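Local structure of chitinase (Chromobacterium violaceum, 4TXG) at residues G169-L174 with A538-D543; T116-C121 with P135-Y140. The protein probably hydrolyses the glycosidic bonds of chitin, as a family 18 glycoside hydrolase with a TIM-barrel catalytic domain. All blocks are in the same frame, centred on the assembly; numbering follows the deposited sequence.

The two contacts sit at different places in the chain, with centres 46 Å apart and nearest atoms about 23 Å apart, and share no segment. Contact 1 lies on the surface: it joins a loop that follows the barrel strand 155-161 to a loop hundreds of residues later, before strand 556-560, and works by ring packing and one bridging water. Contact 2 is partly buried and local, closing a short excursion that precedes strand 155-161 with a covalent sulfur bridge and a direct hydrogen bond. The segments of contact 1 are 364 residues apart and no direct hydrogen bond joins them, whereas contact 2 joins segments 14 residues apart and is locked by a disulfide.

Contact 1. Residues G169-L174 with A538-D543; sequences GSPAYL and AAYGID
A CH-pi contact between a proline and a tyrosine joins two surface loops of the family 18 catalytic domain, one between the barrel strands 155-161 and 185-193, the other leading from helix 522-530 toward strand 556-560. Pro-171 lies over one face of the Tyr-540 ring: its CD stands 3.8 Å from the ring centroid and 24° off the normal, shifted toward the rim. Pro-171 CG follows the same face outward to the phenol end, 3.7 Å from Tyr-540 OH. Tyr-540 sits in the short 3-10 turn 538-540; with CG anti to its carbonyl carbon (chi1 -83°), the ring extends toward 169-174 and presents one face to Pro-171. Ser-170 contributes backbone and CB rather than its hydroxyl. Its CA approaches Ala-539 O at 3.3 Å in a CA-H...O contact bent to 125° at the hydrogen, while Ser-170 OG turns back to Asp-168. Next to this, Ala-539 CB rests 3.6 Å from Gly-169 O and also touches Pro-171 CD.

No direct hydrogen bond crosses between 169-174 and 538-543; a water does that work. It donates to Pro-171 O at 2.7 Å and also hydrogen-bonds Tyr-540 OH. Trp-505 NE1 bonds the same hydroxyl, and the tryptophan ring meets that of Tyr-540, while Phe-623 touches Pro-171. With one face partly covered by Pro-171 and its hydroxyl held by both water and indole, the tyrosine ring is probably restrained in tilt and rotation, although the loops are joined by CH-pi, CA-H...O and van der Waals contacts and one bridging water alone.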
ATOM      1  N   GLY A 169      25.138   8.835  16.941  1.00 22.10           N
ATOM      2  CA  GLY A 169      24.938  10.129  17.569  1.00 21.17           C
ATOM      3  C   GLY A 169      23.731  10.904  17.066  1.00 19.47           C
ATOM      4  O   GLY A 169      23.381  11.935  17.638  1.00 22.50           O
ATOM      5  N   SER A 170      23.095  10.421  16.002  1.00 14.81           N
ATOM      6  CA  SER A 170      21.880  11.057  15.492  1.00 16.25           C
ATOM      7  C   SER A 170      20.699  10.689  16.395  1.00 15.54           C
ATOM      8  O   SER A 170      20.808   9.759  17.197  1.00 16.79           O
ATOM      9  CB  SER A 170      21.624  10.638  14.037  1.00 19.93           C
ATOM     10  OG  SER A 170      21.467   9.231  13.922  1.00 23.01           O
ATOM     11  N   PRO A 171      19.585  11.438  16.304  1.00 15.65           N
ATOM     12  CA  PRO A 171      18.410  11.129  17.127  1.00 17.73           C
ATOM     13  C   PRO A 171      17.921   9.690  16.964  1.00 17.87           C
ATOM     14  O   PRO A 171      17.719   9.217  15.840  1.00 12.71           O
ATOM     15  CB  PRO A 171      17.357  12.118  16.615  1.00 18.87           C
ATOM     16  CG  PRO A 171      18.156  13.304  16.184  1.00 18.14           C
ATOM     17  CD  PRO A 171      19.430  12.723  15.596  1.00 17.37           C
ATOM     18  N   ALA A 172      17.747   9.004  18.091  1.00 14.57           N
ATOM     19  CA  ALA A 172      17.273   7.628  18.073  1.00 12.79           C
ATOM     20  C   ALA A 172      15.761   7.594  18.142  1.00 14.22           C
ATOM     21  O   ALA A 172      15.135   8.477  18.724  1.00 13.69           O
ATOM     22  CB  ALA A 172      17.871   6.834  19.239  1.00 15.39           C
ATOM     23  N   TYR A 173      15.178   6.569  17.537  1.00 10.85           N
ATOM     24  CA  TYR A 173      13.774   6.270  17.747  1.00 10.27           C
ATOM     25  C   TYR A 173      13.668   4.779  17.988  1.00 10.84           C
ATOM     26  O   TYR A 173      13.834   3.979  17.069  1.00 11.43           O
ATOM     27  CB  TYR A 173      12.919   6.702  16.558  1.00 10.03           C
ATOM     28  CG  TYR A 173      11.437   6.615  16.842  1.00 10.23           C
ATOM     29  CD1 TYR A 173      10.738   5.432  16.638  1.00 12.75           C
ATOM     30  CD2 TYR A 173      10.741   7.714  17.333  1.00 11.31           C
ATOM     31  CE1 TYR A 173       9.378   5.350  16.904  1.00 11.01           C
ATOM     32  CE2 TYR A 173       9.380   7.643  17.605  1.00 10.96           C
ATOM     33  CZ  TYR A 173       8.705   6.459  17.382  1.00 11.46           C
ATOM     34  OH  TYR A 173       7.352   6.393  17.646  1.00 11.31           O
ATOM     35  N   LEU A 174      13.412   4.421  19.240  1.00 11.40           N
ATOM     36  CA  LEU A 174      13.444   3.032  19.681  1.00  8.64           C
ATOM     37  C   LEU A 174      12.039   2.491  19.875  1.00  9.33           C
ATOM     38  O   LEU A 174      11.066   3.250  19.859  1.00 10.56           O
ATOM     39  CB  LEU A 174      14.229   2.918  20.986  1.00  9.04           C
ATOM     40  CG  LEU A 174      15.631   3.530  20.928  1.00 11.84           C
ATOM     41  CD1 LEU A 174      16.346   3.269  22.250  1.00 14.75           C
ATOM     42  CD2 LEU A 174      16.412   2.949  19.745  1.00 14.91           C
ATOM     43  N   ALA A 538      23.491  19.386  14.014  1.00 20.08           N
ATOM     44  CA  ALA A 538      24.853  18.887  14.169  1.00 23.02           C
ATOM     45  C   ALA A 538      24.854  17.376  14.402  1.00 24.73           C
ATOM     46  O   ALA A 538      25.738  16.666  13.916  1.00 25.68           O
ATOM     47  CB  ALA A 538      25.564  19.610  15.309  1.00 24.63           C
ATOM     48  N   ALA A 539      23.842  16.880  15.112  1.00 20.93           N
ATOM     49  CA  ALA A 539      23.741  15.447  15.393  1.00 21.16           C
ATOM     50  C   ALA A 539      23.512  14.626  14.123  1.00 21.76           C
ATOM     51  O   ALA A 539      23.777  13.421  14.112  1.00 26.47           O
ATOM     52  CB  ALA A 539      22.625  15.181  16.406  1.00 24.39           C
ATOM     53  N   TYR A 540      23.025  15.271  13.061  1.00 16.02           N
ATOM     54  CA  TYR A 540      22.854  14.614  11.767  1.00 17.62           C
ATOM     55  C   TYR A 540      24.085  14.797  10.880  1.00 22.39           C
ATOM     56  O   TYR A 540      24.071  14.432   9.705  1.00 24.10           O
ATOM     57  CB  TYR A 540      21.609  15.140  11.040  1.00 18.80           C
ATOM     58  CG  TYR A 540      20.331  14.466  11.495  1.00 16.07           C
ATOM     59  CD1 TYR A 540      20.085  13.131  11.189  1.00 17.89           C
ATOM     60  CD2 TYR A 540      19.384  15.153  12.239  1.00 16.45           C
ATOM     61  CE1 TYR A 540      18.932  12.496  11.617  1.00 16.13           C
ATOM     62  CE2 TYR A 540      18.219  14.525  12.674  1.00 13.57           C
ATOM     63  CZ  TYR A 540      18.001  13.197  12.355  1.00 14.20           C
ATOM     64  OH  TYR A 540      16.855  12.571  12.781  1.00 14.47           O
ATOM     65  N   GLY A 541      25.143  15.359  11.450  1.00 22.80           N
ATOM     66  CA  GLY A 541      26.370  15.605  10.708  1.00 24.86           C
ATOM     67  C   GLY A 541      26.238  16.785   9.766  1.00 27.25           C
ATOM     68  O   GLY A 541      26.981  16.910   8.794  1.00 28.98           O
ATOM     69  N   ILE A 542      25.287  17.659  10.063  1.00 26.34           N
ATOM     70  CA  ILE A 542      25.017  18.810   9.216  1.00 24.30           C
ATOM     71  C   ILE A 542      25.666  20.050   9.813  1.00 28.57           C
ATOM     72  O   ILE A 542      25.288  20.488  10.895  1.00 32.36           O
ATOM     73  CB  ILE A 542      23.500  19.043   9.046  1.00 23.17           C
ATOM     74  CG1 ILE A 542      22.864  17.874   8.293  1.00 24.13           C
ATOM     75  CG2 ILE A 542      23.244  20.352   8.330  1.00 25.07           C
ATOM     76  CD1 ILE A 542      21.345  17.905   8.268  1.00 24.55           C
ATOM     77  N   ASP A 543      26.652  20.598   9.108  1.00 24.87           N
ATOM     78  CA  ASP A 543      27.385  21.770   9.585  1.00 30.31           C
ATOM     79  C   ASP A 543      26.526  23.026   9.450  1.00 31.85           C
ATOM     80  O   ASP A 543      26.351  23.543   8.350  1.00 26.47           O
ATOM     81  CB  ASP A 543      28.693  21.921   8.803  1.00 30.36           C
ATOM     82  CG  ASP A 543      29.589  23.036   9.337  1.00 35.90           C
ATOM     83  OD1 ASP A 543      29.139  23.868  10.155  1.00 37.78           O
ATOM     84  OD2 ASP A 543      30.761  23.083   8.912  1.00 36.63           O
TER
HETATM   85  O   HOH W   1      17.364   9.921  13.258  1.00 16.54           O

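Contact 2. Residues T116-C121 with P135-Y140; sequences TGNALC and PYCAVY
The 3-10 turn 118-120 comes up against a short run of helical backbone at 136-138, with CA atoms 5.3 Å apart at Asn-118 and Tyr-136 and 5.4 Å apart at Cys-121 and Cys-137. The disulfide between Cys-121 SG and Cys-137 SG closes the intervening segment into a covalent loop, its chi3 of 78° near the relaxed value for such a bridge. Beside it, the Asn-118 amide lies across the start of the second segment. Its OD1 takes the backbone N-H of Cys-137 at 3.1 Å, with an angle of 162° at the hydrogen and the donor tilted 21° from the carbonyl plane. The amide carbon CG packs 3.6 Å from Pro-135 CA, and ND2 is hydrogen-bonded to Asp-133, so both ends of the amide are held.

Next to the disulfide, Cys-121 CB meets Tyr-136 CB at 3.8 Å, and Cys-121 O lies 3.2 Å from Tyr-140 CB. Asn-118 O approaches the edge of the Tyr-136 ring, close to its plane, 3.6 Å from CD2. That ring goes on to meet Tyr-363, while Tyr-140 carries its hydroxyl to Asp-390 and Gln-365. A covalent bridge and a side-chain-to-backbone hydrogen bond thus fix the two turns to each other, and the tyrosines bring the loop that precedes strand 155-161 against residues at barrel strands 365-371 and 391-395.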
ATOM      1  N   THR A 116     -19.442 -23.036  10.189  1.00 22.59           N
ATOM      2  CA  THR A 116     -19.442 -23.158  11.642  1.00 23.24           C
ATOM      3  C   THR A 116     -18.077 -22.809  12.203  1.00 20.66           C
ATOM      4  O   THR A 116     -17.100 -22.712  11.463  1.00 20.98           O
ATOM      5  CB  THR A 116     -19.821 -24.582  12.117  1.00 26.60           C
ATOM      6  OG1 THR A 116     -18.807 -25.513  11.719  1.00 28.22           O
ATOM      7  CG2 THR A 116     -21.171 -25.012  11.550  1.00 29.35           C
ATOM      8  N   GLY A 117     -18.020 -22.632  13.516  1.00 20.54           N
ATOM      9  CA  GLY A 117     -16.767 -22.359  14.196  1.00 21.47           C
ATOM     10  C   GLY A 117     -16.008 -21.181  13.614  1.00 18.17           C
ATOM     11  O   GLY A 117     -16.575 -20.111  13.383  1.00 16.79           O
ATOM     12  N   ASN A 118     -14.725 -21.392  13.343  1.00 18.22           N
ATOM     13  CA  ASN A 118     -13.859 -20.319  12.867  1.00 17.28           C
ATOM     14  C   ASN A 118     -14.276 -19.735  11.521  1.00 17.06           C
ATOM     15  O   ASN A 118     -13.971 -18.579  11.213  1.00 16.69           O
ATOM     16  CB  ASN A 118     -12.421 -20.826  12.788  1.00 17.99           C
ATOM     17  CG  ASN A 118     -11.739 -20.837  14.135  1.00 20.98           C
ATOM     18  OD1 ASN A 118     -11.644 -19.804  14.799  1.00 20.68           O
ATOM     19  ND2 ASN A 118     -11.259 -22.008  14.554  1.00 19.99           N
ATOM     20  N   ALA A 119     -14.990 -20.523  10.724  1.00 15.41           N
ATOM     21  CA  ALA A 119     -15.425 -20.052   9.416  1.00 16.17           C
ATOM     22  C   ALA A 119     -16.402 -18.880   9.531  1.00 16.43           C
ATOM     23  O   ALA A 119     -16.565 -18.100   8.593  1.00 17.87           O
ATOM     24  CB  ALA A 119     -16.048 -21.185   8.631  1.00 18.15           C
ATOM     25  N   LEU A 120     -17.044 -18.752  10.689  1.00 14.80           N
ATOM     26  CA  LEU A 120     -17.965 -17.646  10.928  1.00 16.20           C
ATOM     27  C   LEU A 120     -17.237 -16.308  11.123  1.00 17.59           C
ATOM     28  O   LEU A 120     -17.868 -15.250  11.124  1.00 16.16           O
ATOM     29  CB  LEU A 120     -18.839 -17.951  12.148  1.00 16.11           C
ATOM     30  CG  LEU A 120     -19.831 -19.088  11.918  1.00 18.44           C
ATOM     31  CD1 LEU A 120     -20.437 -19.554  13.236  1.00 21.23           C
ATOM     32  CD2 LEU A 120     -20.910 -18.629  10.960  1.00 20.60           C
ATOM     33  N   CYS A 121     -15.917 -16.357  11.272  1.00 14.12           N
ATOM     34  CA  CYS A 121     -15.126 -15.147  11.493  1.00  9.99           C
ATOM     35  C   CYS A 121     -14.193 -14.817  10.328  1.00  9.51           C
ATOM     36  O   CYS A 121     -13.327 -13.954  10.455  1.00 11.52           O
ATOM     37  CB  CYS A 121     -14.303 -15.284  12.776  1.00 14.31           C
ATOM     38  SG  CYS A 121     -15.311 -15.514  14.259  1.00 17.22           S
ATOM     39  N   PRO A 135      -7.714 -20.456  12.521  1.00 14.38           N
ATOM     40  CA  PRO A 135      -8.309 -19.875  13.734  1.00 13.99           C
ATOM     41  C   PRO A 135      -8.678 -18.393  13.599  1.00 12.22           C
ATOM     42  O   PRO A 135      -8.145 -17.557  14.323  1.00 10.78           O
ATOM     43  CB  PRO A 135      -7.203 -20.063  14.783  1.00 17.92           C
ATOM     44  CG  PRO A 135      -5.938 -20.005  13.988  1.00 18.53           C
ATOM     45  CD  PRO A 135      -6.264 -20.687  12.671  1.00 15.25           C
ATOM     46  N   TYR A 136      -9.609 -18.080  12.705  1.00 12.59           N
ATOM     47  CA  TYR A 136      -9.975 -16.678  12.459  1.00 12.67           C
ATOM     48  C   TYR A 136     -10.514 -15.966  13.694  1.00 14.22           C
ATOM     49  O   TYR A 136     -10.331 -14.765  13.843  1.00 13.26           O
ATOM     50  CB  TYR A 136     -11.025 -16.578  11.357  1.00 11.09           C
ATOM     51  CG  TYR A 136     -10.512 -16.925   9.988  1.00 10.21           C
ATOM     52  CD1 TYR A 136      -9.515 -16.161   9.382  1.00 10.50           C
ATOM     53  CD2 TYR A 136     -11.024 -18.013   9.300  1.00 14.47           C
ATOM     54  CE1 TYR A 136      -9.049 -16.481   8.117  1.00 13.00           C
ATOM     55  CE2 TYR A 136     -10.557 -18.337   8.053  1.00 15.66           C
ATOM     56  CZ  TYR A 136      -9.580 -17.571   7.465  1.00 14.24           C
ATOM     57  OH  TYR A 136      -9.137 -17.915   6.209  1.00 18.44           O
ATOM     58  N   CYS A 137     -11.191 -16.701  14.567  1.00 16.24           N
ATOM     59  CA  CYS A 137     -11.876 -16.062  15.682  1.00 16.44           C
ATOM     60  C   CYS A 137     -10.897 -15.577  16.747  1.00 13.63           C
ATOM     61  O   CYS A 137     -11.281 -14.860  17.665  1.00 15.62           O
ATOM     62  CB  CYS A 137     -12.918 -17.004  16.279  1.00 20.57           C
ATOM     63  SG  CYS A 137     -14.426 -17.062  15.260  1.00 87.65           S
ATOM     64  N   ALA A 138      -9.628 -15.932  16.590  1.00 12.39           N
ATOM     65  CA  ALA A 138      -8.580 -15.415  17.467  1.00 18.54           C
ATOM     66  C   ALA A 138      -8.290 -13.929  17.210  1.00 17.15           C
ATOM     67  O   ALA A 138      -7.812 -13.224  18.102  1.00 17.77           O
ATOM     68  CB  ALA A 138      -7.296 -16.243  17.302  1.00 19.33           C
ATOM     69  N   VAL A 139      -8.585 -13.460  15.998  1.00  9.58           N
ATOM     70  CA  VAL A 139      -8.226 -12.104  15.571  1.00 10.81           C
ATOM     71  C   VAL A 139      -9.446 -11.355  15.021  1.00 11.68           C
ATOM     72  O   VAL A 139      -9.499 -10.121  15.051  1.00  9.72           O
ATOM     73  CB  VAL A 139      -7.096 -12.148  14.489  1.00 14.71           C
ATOM     74  CG1 VAL A 139      -6.923 -10.815  13.767  1.00 16.81           C
ATOM     75  CG2 VAL A 139      -5.770 -12.581  15.121  1.00 17.15           C
ATOM     76  N   TYR A 140     -10.432 -12.106  14.530  1.00 10.66           N
ATOM     77  CA  TYR A 140     -11.605 -11.507  13.901  1.00  9.12           C
ATOM     78  C   TYR A 140     -12.899 -11.798  14.652  1.00 11.77           C
ATOM     79  O   TYR A 140     -13.010 -12.780  15.382  1.00 12.77           O
ATOM     80  CB  TYR A 140     -11.739 -11.998  12.457  1.00  8.46           C
ATOM     81  CG  TYR A 140     -10.556 -11.604  11.598  1.00  8.97           C
ATOM     82  CD1 TYR A 140     -10.367 -10.285  11.215  1.00  7.70           C
ATOM     83  CD2 TYR A 140      -9.624 -12.555  11.179  1.00 10.03           C
ATOM     84  CE1 TYR A 140      -9.284  -9.906  10.431  1.00  8.67           C
ATOM     85  CE2 TYR A 140      -8.537 -12.186  10.383  1.00  8.78           C
ATOM     86  CZ  TYR A 140      -8.369 -10.861  10.023  1.00  7.95           C
ATOM     87  OH  TYR A 140      -7.292 -10.481   9.242  1.00 10.41           O
TER